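Local atomic coordinates of cellulase (Uncultured bacterium, PDB entry 6XSO), a protein that probably hydrolyses internal beta-1,4 linkages of cellulose and related plant polysaccharides, as a broad-specificity GH5_4 endoglucanase with a TIM-barrel fold. Residues A78-V83 / N120-T125. Numbering follows the deposited sequence.
Sequences AIRVPV and NVHHDT
Asn120 turns its carboxamide back across residues 78-83, and OD1 accepts the Val83 N-H at 3.0 Å, nearly in line with its C=O. That reach comes from CG standing between the backbone N and the carbonyl carbon (chi1 76°). On the other branch, ND2 points straight at ND1 of His122, 3.0 Å away, close to both the amide plane and the ring plane. With both branches bonded, the amide can hardly flip, and ND1 is the acceptor. The backbone closes the link: His122 N gives a bent bond to Val83 O, 2.8 Å long with 131° at the hydrogen.

The packing is tight at Pro82, whose CB sits over one face of the His122 ring, 3.6 Å from the ring centroid, a CH-pi contact. Arg80, extended from CG to NE, brings its guanidinium to the rim of that ring, the two planes 68° apart. NH2 stops 3.3 Å from Asn120 ND2; both are donors, and they share OE2 of Glu171 instead. Arg80 also bridges to Glu308, so its charge is met by two carboxylates: Glu308 is probably the GH5 nucleophile, and Glu171 lies on strand 168-171, just before the probable acid/base Glu175.

Looser is the far end, where the chain turns from His122 to Thr125: Asp124 OD2 stays 4.0 Å from Val83 O and takes the Trp85 N-H, while OD1 takes the Trp135 NE1-H, and the partly exposed His123 leans on Trp58 instead. The contact sits just beyond the C-terminal ends of neighbouring parallel strands 78-81 and 116-119 of the eight-stranded barrel, with Val83 packed outward on helix 97-111 and Arg80 reaching inward to strands 264-270 and 345-349.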
loop_
_atom_site.group_PDB
_atom_site.type_symbol
_atom_site.label_atom_id
_atom_site.label_comp_id
_atom_site.label_asym_id
_atom_site.label_seq_id
_atom_site.Cartn_x
_atom_site.Cartn_y
_atom_site.Cartn_z
ATOM N N ALA A 78 -9.381 5.472 6.784
ATOM C CA ALA A 78 -7.981 5.487 6.382
ATOM C C ALA A 78 -7.905 5.609 4.872
ATOM O O ALA A 78 -8.766 5.090 4.157
ATOM C CB ALA A 78 -7.278 4.198 6.846
ATOM N N ILE A 79 -6.862 6.299 4.405
ATOM C CA ILE A 79 -6.601 6.485 2.985
ATOM C C ILE A 79 -5.151 6.084 2.723
ATOM O O ILE A 79 -4.241 6.572 3.403
ATOM C CB ILE A 79 -6.836 7.942 2.548
ATOM C CG1 ILE A 79 -8.222 8.478 2.947
ATOM C CG2 ILE A 79 -6.619 8.082 1.031
ATOM C CD1 ILE A 79 -9.408 7.839 2.233
ATOM N N ARG A 80 -4.939 5.195 1.748
ATOM C CA ARG A 80 -3.610 4.959 1.202
ATOM C C ARG A 80 -3.413 5.918 0.031
ATOM O O ARG A 80 -4.258 5.986 -0.871
ATOM C CB ARG A 80 -3.432 3.507 0.747
ATOM C CG ARG A 80 -2.049 3.185 0.107
ATOM C CD ARG A 80 -1.843 1.731 0.135
ATOM N NE ARG A 80 -0.641 1.144 -0.451
ATOM C CZ ARG A 80 -0.562 0.582 -1.654
ATOM N NH1 ARG A 80 -1.554 0.690 -2.531
ATOM N NH2 ARG A 80 0.551 -0.045 -2.004
ATOM N N VAL A 81 -2.293 6.638 0.049
ATOM C CA VAL A 81 -1.940 7.642 -0.954
ATOM C C VAL A 81 -0.680 7.112 -1.634
ATOM O O VAL A 81 0.441 7.434 -1.210
ATOM C CB VAL A 81 -1.735 9.024 -0.314
ATOM C CG1 VAL A 81 -1.280 10.042 -1.361
ATOM C CG2 VAL A 81 -3.047 9.503 0.333
ATOM N N PRO A 82 -0.809 6.283 -2.664
ATOM C CA PRO A 82 0.385 5.819 -3.379
ATOM C C PRO A 82 1.094 6.975 -4.063
ATOM O O PRO A 82 0.469 7.859 -4.650
ATOM C CB PRO A 82 -0.164 4.841 -4.421
ATOM C CG PRO A 82 -1.586 4.683 -4.148
ATOM C CD PRO A 82 -2.055 5.768 -3.250
ATOM N N VAL A 83 2.424 6.946 -4.019
ATOM C CA VAL A 83 3.227 7.996 -4.632
ATOM C C VAL A 83 4.347 7.348 -5.431
ATOM O O VAL A 83 5.049 6.468 -4.917
ATOM C CB VAL A 83 3.844 8.957 -3.591
ATOM C CG1 VAL A 83 4.601 10.077 -4.275
ATOM C CG2 VAL A 83 2.808 9.554 -2.691
ATOM N N ASN A 120 3.632 5.825 0.344
ATOM C CA ASN A 120 4.559 4.749 -0.016
ATOM C C ASN A 120 5.508 5.189 -1.139
ATOM O O ASN A 120 5.595 6.365 -1.505
ATOM C CB ASN A 120 3.816 3.449 -0.396
ATOM C CG ASN A 120 3.203 3.503 -1.793
ATOM O OD1 ASN A 120 3.148 4.557 -2.422
ATOM N ND2 ASN A 120 2.743 2.359 -2.283
ATOM N N VAL A 121 6.219 4.202 -1.674
ATOM C CA VAL A 121 7.044 4.293 -2.878
ATOM C C VAL A 121 6.424 3.271 -3.834
ATOM O O VAL A 121 6.469 2.060 -3.563
ATOM C CB VAL A 121 8.513 3.987 -2.556
ATOM C CG1 VAL A 121 9.340 3.783 -3.819
ATOM C CG2 VAL A 121 9.126 5.112 -1.702
ATOM N N HIS A 122 5.793 3.749 -4.924
ATOM C CA HIS A 122 4.812 2.943 -5.650
ATOM C C HIS A 122 5.391 2.449 -6.948
ATOM O O HIS A 122 5.983 1.358 -6.998
ATOM C CB HIS A 122 3.489 3.718 -5.756
ATOM C CG HIS A 122 2.315 2.848 -6.049
ATOM N ND1 HIS A 122 1.664 2.139 -5.063
ATOM C CD2 HIS A 122 1.708 2.512 -7.212
ATOM C CE1 HIS A 122 0.676 1.446 -5.591
ATOM N NE2 HIS A 122 0.660 1.672 -6.892
ATOM N N HIS A 123 5.214 3.156 -8.083
ATOM C CA HIS A 123 5.670 2.632 -9.372
ATOM C C HIS A 123 7.146 2.858 -9.626
ATOM O O HIS A 123 7.619 2.695 -10.754
ATOM C CB HIS A 123 4.820 3.148 -10.526
ATOM C CG HIS A 123 3.435 2.597 -10.522
ATOM N ND1 HIS A 123 3.169 1.253 -10.356
ATOM C CD2 HIS A 123 2.236 3.206 -10.661
ATOM C CE1 HIS A 123 1.861 1.060 -10.396
ATOM N NE2 HIS A 123 1.272 2.228 -10.594
ATOM N N ASP A 124 7.872 3.204 -8.567
ATOM C CA ASP A 124 9.308 2.933 -8.528
ATOM C C ASP A 124 9.604 1.447 -8.515
ATOM O O ASP A 124 10.734 1.057 -8.854
ATOM C CB ASP A 124 9.832 3.642 -7.287
ATOM C CG ASP A 124 9.499 5.137 -7.301
ATOM O OD1 ASP A 124 10.212 5.881 -8.017
ATOM O OD2 ASP A 124 8.504 5.535 -6.637
ATOM N N THR A 125 8.619 0.628 -8.142
ATOM C CA THR A 125 8.617 -0.819 -8.288
ATOM C C THR A 125 7.657 -1.214 -9.405
ATOM O O THR A 125 6.817 -0.423 -9.855
ATOM C CB THR A 125 8.135 -1.526 -7.013
ATOM O OG1 THR A 125 6.735 -1.259 -6.812
ATOM C CG2 THR A 125 8.916 -1.119 -5.786
#